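Local coordinates for protein oxalate biosynthetic component 1 (Burkholderia thailandensis, PDB 5IKY) that is a bifunctional serine hydrolase with an additional lyase activity that produces oxalate in quorum sensing-dependent oxalogenesis, at residues A[566-571]-A[687-692]; A[65-70]-A[100-105]; A[874-879]-A[949-954]; A[382-387]-A[404-409]. All blocks are in the same frame, centred on the assembly; numbering follows the deposited sequence.

Contact 1 of 4, residues A[566-571]-A[687-692]; sequences DTYRKI and LEYLVG
Tyr-568 and Tyr-689 both hold CG anti to the backbone N (chi1 168° in each), which swings each ring out from its helix toward the other. The planes stand 32° apart with the centroids 5.1 Å from each other, so the aromatic pair meets at a slant. The touch falls near the root of the Tyr-689 ring: CD1 of Tyr-568 comes within 3.5 Å of Tyr-689 CD2, and CE1 of Tyr-568 within 3.5 Å of Tyr-689 CB. The CD1-CE1 bond of Tyr-568 thus meets the CB-CG-CD2 portion of its partner obliquely. This apolar contact joins helices 562-579 and 682-690 of the cap domain; Ile-605, from a loop, touches both tyrosines, and Leu-534 of helix 530-541 adds to the cover of Tyr-689. The hydroxyl of Tyr-568 hydrogen-bonds Glu-572 OE1 on its own helix. Ile-571 broadens the interface from the following turn: its CD1 tip lies 4.0 Å from Tyr-689 OH, and its chain runs about perpendicular to the tyrosine. Away from the contact, salt bridges run from Lys-570 NZ to Asp-566 OD2 (3.3 Å) and from Arg-569 NH2 to Asp-566 OD1, their hydrogen bonds weak; Arg-569 NH1 also pairs with Asp-573.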
# COMPACT_ATOMS: atom_id res chain seq x y z
N ASP A 566 22.39 -1.10 -21.73
CA ASP A 566 22.85 -2.48 -21.71
C ASP A 566 22.20 -3.25 -20.57
O ASP A 566 21.78 -4.40 -20.74
CB ASP A 566 24.38 -2.54 -21.58
CG ASP A 566 24.93 -3.92 -21.90
OD1 ASP A 566 25.02 -4.27 -23.09
OD2 ASP A 566 25.26 -4.66 -20.95
N THR A 567 22.10 -2.61 -19.41
CA THR A 567 21.42 -3.20 -18.26
C THR A 567 19.97 -3.54 -18.59
O THR A 567 19.48 -4.62 -18.27
CB THR A 567 21.46 -2.26 -17.03
OG1 THR A 567 22.81 -2.05 -16.62
CG2 THR A 567 20.67 -2.87 -15.88
N TYR A 568 19.29 -2.61 -19.26
CA TYR A 568 17.90 -2.82 -19.66
C TYR A 568 17.77 -3.94 -20.69
O TYR A 568 16.84 -4.74 -20.63
CB TYR A 568 17.29 -1.54 -20.21
CG TYR A 568 15.96 -1.78 -20.89
CD1 TYR A 568 14.81 -2.01 -20.14
CD2 TYR A 568 15.84 -1.79 -22.27
CE1 TYR A 568 13.59 -2.25 -20.74
CE2 TYR A 568 14.63 -2.02 -22.89
CZ TYR A 568 13.51 -2.25 -22.12
OH TYR A 568 12.29 -2.48 -22.71
N ARG A 569 18.70 -3.97 -21.64
CA ARG A 569 18.68 -4.97 -22.70
C ARG A 569 18.67 -6.39 -22.14
O ARG A 569 17.99 -7.27 -22.68
CB ARG A 569 19.88 -4.79 -23.63
CG ARG A 569 19.92 -5.77 -24.79
CD ARG A 569 21.29 -5.78 -25.46
NE ARG A 569 22.36 -6.05 -24.50
CZ ARG A 569 22.71 -7.27 -24.10
NH1 ARG A 569 22.07 -8.33 -24.56
NH2 ARG A 569 23.70 -7.42 -23.23
N LYS A 570 19.41 -6.61 -21.06
CA LYS A 570 19.46 -7.92 -20.42
C LYS A 570 18.11 -8.28 -19.80
O LYS A 570 17.69 -9.43 -19.83
CB LYS A 570 20.56 -7.95 -19.35
CG LYS A 570 21.97 -8.02 -19.93
CD LYS A 570 22.98 -7.38 -19.00
CE LYS A 570 24.40 -7.71 -19.42
NZ LYS A 570 25.41 -7.00 -18.58
N ILE A 571 17.44 -7.28 -19.23
CA ILE A 571 16.10 -7.47 -18.68
C ILE A 571 15.12 -7.83 -19.79
O ILE A 571 14.30 -8.74 -19.65
CB ILE A 571 15.60 -6.21 -17.95
CG1 ILE A 571 16.53 -5.86 -16.79
CG2 ILE A 571 14.18 -6.40 -17.45
CD1 ILE A 571 16.14 -4.60 -16.05
N LEU A 687 14.54 4.13 -22.68
CA LEU A 687 14.08 5.42 -22.18
C LEU A 687 12.65 5.32 -21.65
O LEU A 687 12.33 5.86 -20.60
CB LEU A 687 14.16 6.48 -23.27
CG LEU A 687 15.55 6.91 -23.72
CD1 LEU A 687 15.47 7.79 -24.96
CD2 LEU A 687 16.27 7.64 -22.60
N GLU A 688 11.80 4.61 -22.40
CA GLU A 688 10.41 4.42 -22.01
C GLU A 688 10.32 3.65 -20.70
O GLU A 688 9.45 3.91 -19.88
CB GLU A 688 9.64 3.68 -23.11
CG GLU A 688 9.33 4.52 -24.33
CD GLU A 688 8.37 3.83 -25.29
OE1 GLU A 688 8.16 2.60 -25.14
OE2 GLU A 688 7.83 4.51 -26.19
N TYR A 689 11.24 2.71 -20.51
CA TYR A 689 11.31 1.94 -19.28
C TYR A 689 11.72 2.83 -18.11
O TYR A 689 11.10 2.80 -17.05
CB TYR A 689 12.28 0.77 -19.44
CG TYR A 689 12.64 0.07 -18.14
CD1 TYR A 689 11.71 -0.71 -17.47
CD2 TYR A 689 13.91 0.19 -17.59
CE1 TYR A 689 12.03 -1.35 -16.29
CE2 TYR A 689 14.24 -0.44 -16.41
CZ TYR A 689 13.30 -1.21 -15.76
OH TYR A 689 13.62 -1.85 -14.59
N LEU A 690 12.77 3.62 -18.31
CA LEU A 690 13.31 4.47 -17.26
C LEU A 690 12.29 5.46 -16.71
O LEU A 690 12.17 5.61 -15.49
CB LEU A 690 14.54 5.23 -17.77
CG LEU A 690 15.83 4.42 -17.91
CD1 LEU A 690 16.92 5.27 -18.55
CD2 LEU A 690 16.28 3.89 -16.56
N VAL A 691 11.56 6.14 -17.59
CA VAL A 691 10.59 7.13 -17.15
C VAL A 691 9.35 6.48 -16.53
O VAL A 691 8.48 7.17 -16.00
CB VAL A 691 10.14 8.04 -18.31
CG1 VAL A 691 11.31 8.87 -18.81
CG2 VAL A 691 9.54 7.21 -19.44
N GLY A 692 9.29 5.16 -16.59
CA GLY A 692 8.19 4.41 -16.01
C GLY A 692 8.50 3.84 -14.64
O GLY A 692 7.62 3.31 -13.96

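Contact 2 of 4, residues A[65-70]-A[100-105]; sequences GYDAPI and WHRTQT
Ile-70 and Trp-100 exchange two backbone hydrogen bonds: Trp-100 N to Ile-70 O is 2.6 Å and almost straight (176°), and Ile-70 N to Trp-100 O is 2.7 Å. They form a hydrogen-bonded antiparallel pair between strand 70-71 and strand 99-102, the latter being the middle strand of a small three-stranded sheet in the N-terminal domain. Asp-67 adds a looser tie: its OD1 is 3.7 Å from Arg-102 NH1, a long salt bridge in which the oxygen sits well out of the guanidinium plane and no N-H points at it. The carboxylate instead rests against the aliphatic shaft, Asp-67 OD1 lying 3.2 Å from Arg-102 CD, where the extended arginine chain crosses it at about a right angle. Glu-63 takes the arginine's NH1 in a second salt bridge. Beyond these, Ile-70 CB and Trp-100 CB sit 4.0 Å apart on one face of the sheet, and Pro-69 brings its CA to 3.3 Å from Trp-100 O. Trp-93 on strand 93-96 touches both Ile-70 and Arg-102. The directional grip therefore comes from the backbone pair, while Asp-67 probably adds only a diffuse attraction to an arginine already engaged by Glu-63.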
# COMPACT_ATOMS: atom_id res chain seq x y z
N GLY A 65 -26.43 -25.32 15.50
CA GLY A 65 -26.06 -25.72 14.16
C GLY A 65 -25.01 -26.82 14.06
O GLY A 65 -24.54 -27.12 12.96
N TYR A 66 -24.65 -27.42 15.18
CA TYR A 66 -23.55 -28.39 15.19
C TYR A 66 -23.97 -29.83 15.46
O TYR A 66 -23.13 -30.69 15.69
CB TYR A 66 -22.50 -27.97 16.22
CG TYR A 66 -21.61 -26.84 15.75
CD1 TYR A 66 -20.49 -27.10 14.98
CD2 TYR A 66 -21.90 -25.52 16.05
CE1 TYR A 66 -19.67 -26.08 14.53
CE2 TYR A 66 -21.10 -24.49 15.61
CZ TYR A 66 -19.98 -24.78 14.85
OH TYR A 66 -19.17 -23.76 14.41
N ASP A 67 -25.28 -30.09 15.42
CA ASP A 67 -25.80 -31.42 15.70
C ASP A 67 -25.67 -32.37 14.51
O ASP A 67 -25.73 -31.95 13.36
CB ASP A 67 -27.27 -31.34 16.13
CG ASP A 67 -27.46 -30.61 17.44
OD1 ASP A 67 -26.67 -30.85 18.38
OD2 ASP A 67 -28.40 -29.79 17.54
N ALA A 68 -25.48 -33.65 14.81
CA ALA A 68 -25.46 -34.70 13.81
C ALA A 68 -26.05 -35.97 14.42
O ALA A 68 -25.86 -36.22 15.61
CB ALA A 68 -24.05 -34.94 13.30
N PRO A 69 -26.76 -36.78 13.62
CA PRO A 69 -27.39 -37.97 14.19
C PRO A 69 -26.35 -38.99 14.65
O PRO A 69 -25.28 -39.09 14.06
CB PRO A 69 -28.22 -38.52 13.03
CG PRO A 69 -27.52 -38.04 11.81
CD PRO A 69 -26.97 -36.69 12.16
N ILE A 70 -26.67 -39.72 15.71
CA ILE A 70 -25.78 -40.74 16.22
C ILE A 70 -26.34 -42.13 15.98
O ILE A 70 -27.32 -42.53 16.60
CB ILE A 70 -25.52 -40.58 17.73
CG1 ILE A 70 -25.05 -39.16 18.04
CG2 ILE A 70 -24.51 -41.60 18.21
CD1 ILE A 70 -24.85 -38.89 19.51
N TRP A 100 -29.79 -42.02 17.33
CA TRP A 100 -30.10 -40.90 18.21
C TRP A 100 -30.05 -39.60 17.43
O TRP A 100 -29.25 -39.45 16.51
CB TRP A 100 -29.11 -40.84 19.39
CG TRP A 100 -29.27 -41.93 20.40
CD1 TRP A 100 -28.84 -43.22 20.28
CD2 TRP A 100 -29.89 -41.83 21.68
NE1 TRP A 100 -29.16 -43.93 21.42
CE2 TRP A 100 -29.80 -43.09 22.29
CE3 TRP A 100 -30.51 -40.79 22.38
CZ2 TRP A 100 -30.31 -43.35 23.56
CZ3 TRP A 100 -31.02 -41.04 23.64
CH2 TRP A 100 -30.92 -42.31 24.22
N HIS A 101 -30.91 -38.65 17.80
CA HIS A 101 -30.88 -37.33 17.19
C HIS A 101 -31.41 -36.28 18.17
O HIS A 101 -32.21 -36.60 19.05
CB HIS A 101 -31.68 -37.30 15.89
CG HIS A 101 -33.13 -37.65 16.06
ND1 HIS A 101 -34.11 -36.69 16.20
CD2 HIS A 101 -33.76 -38.84 16.11
CE1 HIS A 101 -35.28 -37.28 16.33
NE2 HIS A 101 -35.10 -38.59 16.28
N ARG A 102 -30.96 -35.04 18.01
CA ARG A 102 -31.36 -33.98 18.93
C ARG A 102 -32.70 -33.35 18.56
O ARG A 102 -32.87 -32.81 17.47
CB ARG A 102 -30.29 -32.89 18.99
CG ARG A 102 -29.46 -32.94 20.26
CD ARG A 102 -28.89 -31.58 20.60
NE ARG A 102 -28.06 -31.62 21.80
CZ ARG A 102 -27.43 -30.56 22.30
NH1 ARG A 102 -27.53 -29.38 21.70
NH2 ARG A 102 -26.69 -30.69 23.39
N THR A 103 -33.64 -33.44 19.49
CA THR A 103 -34.95 -32.84 19.33
C THR A 103 -35.03 -31.54 20.12
O THR A 103 -35.80 -30.63 19.79
CB THR A 103 -36.06 -33.79 19.77
OG1 THR A 103 -35.74 -34.31 21.07
CG2 THR A 103 -36.19 -34.94 18.80
N GLN A 104 -34.22 -31.46 21.17
CA GLN A 104 -34.00 -30.21 21.89
C GLN A 104 -33.20 -29.26 21.01
O GLN A 104 -32.22 -29.67 20.39
CB GLN A 104 -33.27 -30.47 23.20
CG GLN A 104 -32.60 -29.23 23.80
CD GLN A 104 -31.24 -29.54 24.40
OE1 GLN A 104 -30.66 -30.59 24.13
NE2 GLN A 104 -30.73 -28.63 25.21
N THR A 105 -33.62 -28.00 20.94
CA THR A 105 -32.91 -27.03 20.12
C THR A 105 -32.88 -25.65 20.77
O THR A 105 -33.86 -25.21 21.37
CB THR A 105 -33.54 -26.93 18.71
OG1 THR A 105 -33.55 -28.23 18.10
CG2 THR A 105 -32.74 -25.98 17.82

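Contact 3 of 4, residues A[874-879]-A[949-954]; sequences LIYERL and CRDGER
Tyr-876 OH donates a hydrogen bond to Asp-951 OD2 at 2.9 Å, a polar link between two helices of the C-terminal alpha/beta-hydrolase domain. Helix 870-879 carries the tyrosine; helix 937-955, which follows strand 929-935 of the mixed central sheet, carries the aspartate. The carboxylate oxygen lies at the edge of the phenol ring and in its plane, 3.4 Å from Tyr-876 CE2. At Asp-951 the hydroxyl meets OD2 on its anti side, 31° out of the carboxylate plane. Placing CG anti to the backbone N (chi1 160°) carries the tyrosine ring from one helix toward the other, and the contact is confined to its far end, at CE2, CZ and OH. Tyr-876 is buried; Leu-944, Gln-947 and Ala-948 of helix 937-955 touch its side chain, and Leu-881 touches both Tyr-876 and Asp-951. From the same helix as the tyrosine, Ile-875 and Leu-879 reach Ile-835 on strand 832-836, and Leu-879 also meets Trp-748 on strand 747-752, so this helix is seated on the central sheet as well as on its helical neighbour. Glu-877 brings a second acid close, with its OE2 4.6 Å from Asp-951 OD2. Two acids this close would probably repel, an effect the tyrosine's hydrogen bond may ease; the other oxygen of Glu-877, OE1, is hydrogen-bonded by Gln-897 N. The phenol oxygen also leans on the aliphatic part of its acceptor, Tyr-876 OH standing 3.4 Å from Asp-951 CB.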
# COMPACT_ATOMS: atom_id res chain seq x y z
N LEU A 874 2.17 31.36 -28.13
CA LEU A 874 1.04 31.51 -29.03
C LEU A 874 -0.28 31.67 -28.28
O LEU A 874 -1.17 32.40 -28.71
CB LEU A 874 0.96 30.31 -29.98
CG LEU A 874 2.15 30.14 -30.92
CD1 LEU A 874 2.13 28.77 -31.57
CD2 LEU A 874 2.14 31.24 -31.98
N ILE A 875 -0.40 30.97 -27.15
CA ILE A 875 -1.60 31.06 -26.33
C ILE A 875 -1.57 32.34 -25.49
O ILE A 875 -2.59 33.02 -25.35
CB ILE A 875 -1.74 29.84 -25.40
CG1 ILE A 875 -1.75 28.55 -26.23
CG2 ILE A 875 -3.00 29.94 -24.56
CD1 ILE A 875 -1.90 27.29 -25.40
N TYR A 876 -0.41 32.66 -24.94
CA TYR A 876 -0.25 33.82 -24.06
C TYR A 876 -0.58 35.15 -24.75
O TYR A 876 -1.41 35.92 -24.27
CB TYR A 876 1.17 33.89 -23.51
CG TYR A 876 1.57 35.26 -23.01
CD1 TYR A 876 1.05 35.76 -21.82
CD2 TYR A 876 2.45 36.06 -23.72
CE1 TYR A 876 1.40 37.01 -21.36
CE2 TYR A 876 2.81 37.31 -23.27
CZ TYR A 876 2.28 37.79 -22.09
OH TYR A 876 2.64 39.04 -21.63
N GLU A 877 0.08 35.40 -25.88
CA GLU A 877 0.01 36.71 -26.52
C GLU A 877 -1.38 37.03 -27.07
O GLU A 877 -1.72 38.20 -27.23
CB GLU A 877 1.05 36.79 -27.64
CG GLU A 877 2.45 36.38 -27.19
CD GLU A 877 3.55 37.03 -28.00
OE1 GLU A 877 3.52 36.92 -29.25
OE2 GLU A 877 4.45 37.64 -27.39
N ARG A 878 -2.17 36.00 -27.34
CA ARG A 878 -3.52 36.21 -27.87
C ARG A 878 -4.57 36.21 -26.76
O ARG A 878 -5.67 36.74 -26.95
CB ARG A 878 -3.85 35.13 -28.91
N LEU A 879 -4.24 35.64 -25.61
CA LEU A 879 -5.20 35.48 -24.52
C LEU A 879 -4.90 36.36 -23.31
O LEU A 879 -5.82 36.93 -22.72
CB LEU A 879 -5.26 34.01 -24.09
CG LEU A 879 -6.01 33.67 -22.80
CD1 LEU A 879 -7.49 34.00 -22.91
CD2 LEU A 879 -5.80 32.21 -22.42
N CYS A 949 4.95 38.52 -16.76
CA CYS A 949 5.94 39.24 -15.95
C CYS A 949 7.01 39.87 -16.84
O CYS A 949 7.46 40.98 -16.58
CB CYS A 949 6.58 38.31 -14.92
SG CYS A 949 5.45 37.68 -13.66
N ARG A 950 7.42 39.14 -17.87
CA ARG A 950 8.44 39.62 -18.79
C ARG A 950 7.96 40.86 -19.56
O ARG A 950 8.70 41.84 -19.68
CB ARG A 950 8.84 38.52 -19.78
N ASP A 951 6.74 40.80 -20.06
CA ASP A 951 6.15 41.95 -20.75
C ASP A 951 5.74 43.04 -19.77
O ASP A 951 5.97 44.22 -20.01
CB ASP A 951 4.94 41.52 -21.59
CG ASP A 951 5.34 40.90 -22.92
OD1 ASP A 951 6.52 41.03 -23.31
OD2 ASP A 951 4.47 40.28 -23.57
N GLY A 952 5.13 42.63 -18.66
CA GLY A 952 4.67 43.56 -17.65
C GLY A 952 5.78 44.39 -17.04
O GLY A 952 5.59 45.57 -16.75
N GLU A 953 6.95 43.78 -16.85
CA GLU A 953 8.11 44.49 -16.34
C GLU A 953 8.70 45.39 -17.42
O GLU A 953 9.16 46.49 -17.14
CB GLU A 953 9.17 43.51 -15.83
N ARG A 954 8.68 44.90 -18.66
CA ARG A 954 9.17 45.67 -19.80
C ARG A 954 8.27 46.88 -20.04
O ARG A 954 8.74 47.96 -20.39
CB ARG A 954 9.24 44.79 -21.05

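Contact 4 of 4, residues A[382-387]-A[404-409]; sequences AVDQYH and PTRKAI
Asp-384 and Arg-406 form a two-pronged salt bridge within a beta-alpha connection of the TIM-barrel-like part of the chain, where strand 375-380 is followed by a small hairpin and then by helix 403-415. The firmer prong runs from Arg-406 NE to Asp-384 OD1, 2.7 Å long with an N-H...O angle of 140°. Arg-406 NH2 reaches Asp-384 OD2 at 2.9 Å, but that bond is weak because its N-H points poorly at the oxygen. The two flat groups are not coplanar: the carboxylate is turned 54° against the guanidinium. NE meets OD1 on its syn side, tilted out of the carboxylate plane. The arginine leaves the helix with CG anti to the backbone N and then bends at the CG-CD bond (chi3 51°), which presents the NE side of its head to the aspartate. Before the head, Arg-406 CD passes 3.5 Å from Ala-382 O. Farther out, Phe-456 packs on both Arg-406 and Ile-409, while Ile-409 also touches Leu-427 and Ala-428 of helix 418-442. The aspartate is positioned by its own loop: its backbone is hydrogen-bonded to Gln-321, and next to it Gln-385 N bonds Ser-399 OG, while Gln-385 OE1 accepts from Asn-353 ND2. At the start of the helix, Thr-405 OG1 hydrogen-bonds Asp-402 OD1. Another cation stands by without touching, Lys-407 NZ remaining 6.3 Å from Asp-384 OD2.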
# COMPACT_ATOMS: atom_id res chain seq x y z
N ALA A 382 12.73 -10.19 27.63
CA ALA A 382 11.70 -10.74 28.51
C ALA A 382 11.32 -12.18 28.15
O ALA A 382 10.25 -12.66 28.52
CB ALA A 382 10.46 -9.85 28.51
N VAL A 383 12.20 -12.87 27.43
CA VAL A 383 12.02 -14.29 27.13
C VAL A 383 13.08 -15.10 27.86
O VAL A 383 14.27 -15.01 27.55
CB VAL A 383 12.10 -14.56 25.62
CG1 VAL A 383 12.12 -16.06 25.35
CG2 VAL A 383 10.95 -13.89 24.89
N ASP A 384 12.65 -15.90 28.83
CA ASP A 384 13.58 -16.63 29.70
C ASP A 384 14.46 -17.62 28.94
O ASP A 384 13.97 -18.49 28.22
CB ASP A 384 12.80 -17.37 30.80
CG ASP A 384 12.14 -16.42 31.77
OD1 ASP A 384 12.44 -15.21 31.73
OD2 ASP A 384 11.31 -16.88 32.59
N GLN A 385 15.77 -17.46 29.12
CA GLN A 385 16.76 -18.28 28.42
C GLN A 385 17.67 -19.03 29.38
O GLN A 385 17.93 -18.58 30.49
CB GLN A 385 17.60 -17.40 27.49
CG GLN A 385 16.89 -16.97 26.21
CD GLN A 385 16.88 -18.07 25.17
OE1 GLN A 385 17.88 -18.75 24.94
NE2 GLN A 385 15.73 -18.26 24.53
N TYR A 386 18.16 -20.18 28.92
CA TYR A 386 19.15 -20.95 29.66
C TYR A 386 20.50 -20.94 28.96
O TYR A 386 20.58 -20.96 27.74
CB TYR A 386 18.69 -22.41 29.82
CG TYR A 386 17.80 -22.68 31.01
CD1 TYR A 386 17.95 -21.96 32.20
CD2 TYR A 386 16.81 -23.65 30.95
CE1 TYR A 386 17.13 -22.22 33.29
CE2 TYR A 386 15.99 -23.91 32.03
CZ TYR A 386 16.15 -23.19 33.19
OH TYR A 386 15.33 -23.44 34.27
N HIS A 387 21.57 -20.88 29.75
CA HIS A 387 22.87 -21.30 29.27
C HIS A 387 23.15 -22.67 29.86
O HIS A 387 22.88 -22.90 31.04
CB HIS A 387 23.98 -20.32 29.65
CG HIS A 387 25.36 -20.84 29.40
ND1 HIS A 387 26.07 -21.53 30.36
CD2 HIS A 387 26.15 -20.79 28.31
CE1 HIS A 387 27.25 -21.88 29.86
NE2 HIS A 387 27.32 -21.43 28.62
N PRO A 404 14.36 -13.15 37.73
CA PRO A 404 13.78 -12.42 38.87
C PRO A 404 13.25 -11.04 38.49
O PRO A 404 12.21 -10.63 39.00
CB PRO A 404 14.96 -12.30 39.84
CG PRO A 404 15.80 -13.48 39.54
CD PRO A 404 15.71 -13.65 38.05
N THR A 405 13.96 -10.34 37.61
CA THR A 405 13.54 -9.01 37.18
C THR A 405 12.30 -9.09 36.28
O THR A 405 11.42 -8.23 36.36
CB THR A 405 14.67 -8.27 36.45
OG1 THR A 405 15.83 -8.21 37.29
CG2 THR A 405 14.24 -6.84 36.11
N ARG A 406 12.23 -10.12 35.44
CA ARG A 406 11.07 -10.30 34.58
C ARG A 406 9.82 -10.54 35.41
O ARG A 406 8.76 -9.96 35.16
CB ARG A 406 11.26 -11.46 33.60
CG ARG A 406 10.02 -11.67 32.72
CD ARG A 406 10.01 -13.02 32.02
NE ARG A 406 10.24 -14.13 32.94
CZ ARG A 406 9.32 -14.61 33.78
NH1 ARG A 406 8.12 -14.07 33.83
NH2 ARG A 406 9.62 -15.63 34.57
N LYS A 407 9.94 -11.41 36.41
CA LYS A 407 8.83 -11.73 37.29
C LYS A 407 8.39 -10.50 38.07
O LYS A 407 7.19 -10.30 38.30
CB LYS A 407 9.21 -12.87 38.25
CG LYS A 407 9.27 -14.23 37.58
CD LYS A 407 9.77 -15.30 38.54
CE LYS A 407 9.78 -16.67 37.87
NZ LYS A 407 10.38 -17.72 38.74
N ALA A 408 9.35 -9.69 38.48
CA ALA A 408 9.06 -8.43 39.16
C ALA A 408 8.28 -7.50 38.24
O ALA A 408 7.21 -7.01 38.61
CB ALA A 408 10.35 -7.77 39.63
N ILE A 409 8.82 -7.26 37.05
CA ILE A 409 8.19 -6.40 36.05
C ILE A 409 6.75 -6.83 35.72
O ILE A 409 5.85 -6.00 35.61
CB ILE A 409 9.01 -6.37 34.74
CG1 ILE A 409 10.32 -5.61 34.96
CG2 ILE A 409 8.22 -5.75 33.61
CD1 ILE A 409 11.23 -5.60 33.74

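In the fold
The four contacts follow one another along the chain, and none nests within or crosses another. Contact 2 comes first, closing a 29-residue loop in the N-terminal domain that holds helix 82-90 and strand 93-96. Contact 4 then closes a short connection of 16 residues, containing the turn and second strand of a two-stranded hairpin, beside the parallel barrel sheet. Contact 1 spans 115 residues and joins two helices of the cap domain. Contact 3, the last, brings together two helices of the hydrolase domain across 69 residues. Contacts 1 and 3 are the nearest pair, with nearest atoms about 24 Å apart; the centres of contacts 2 and 3 are about 88 Å apart.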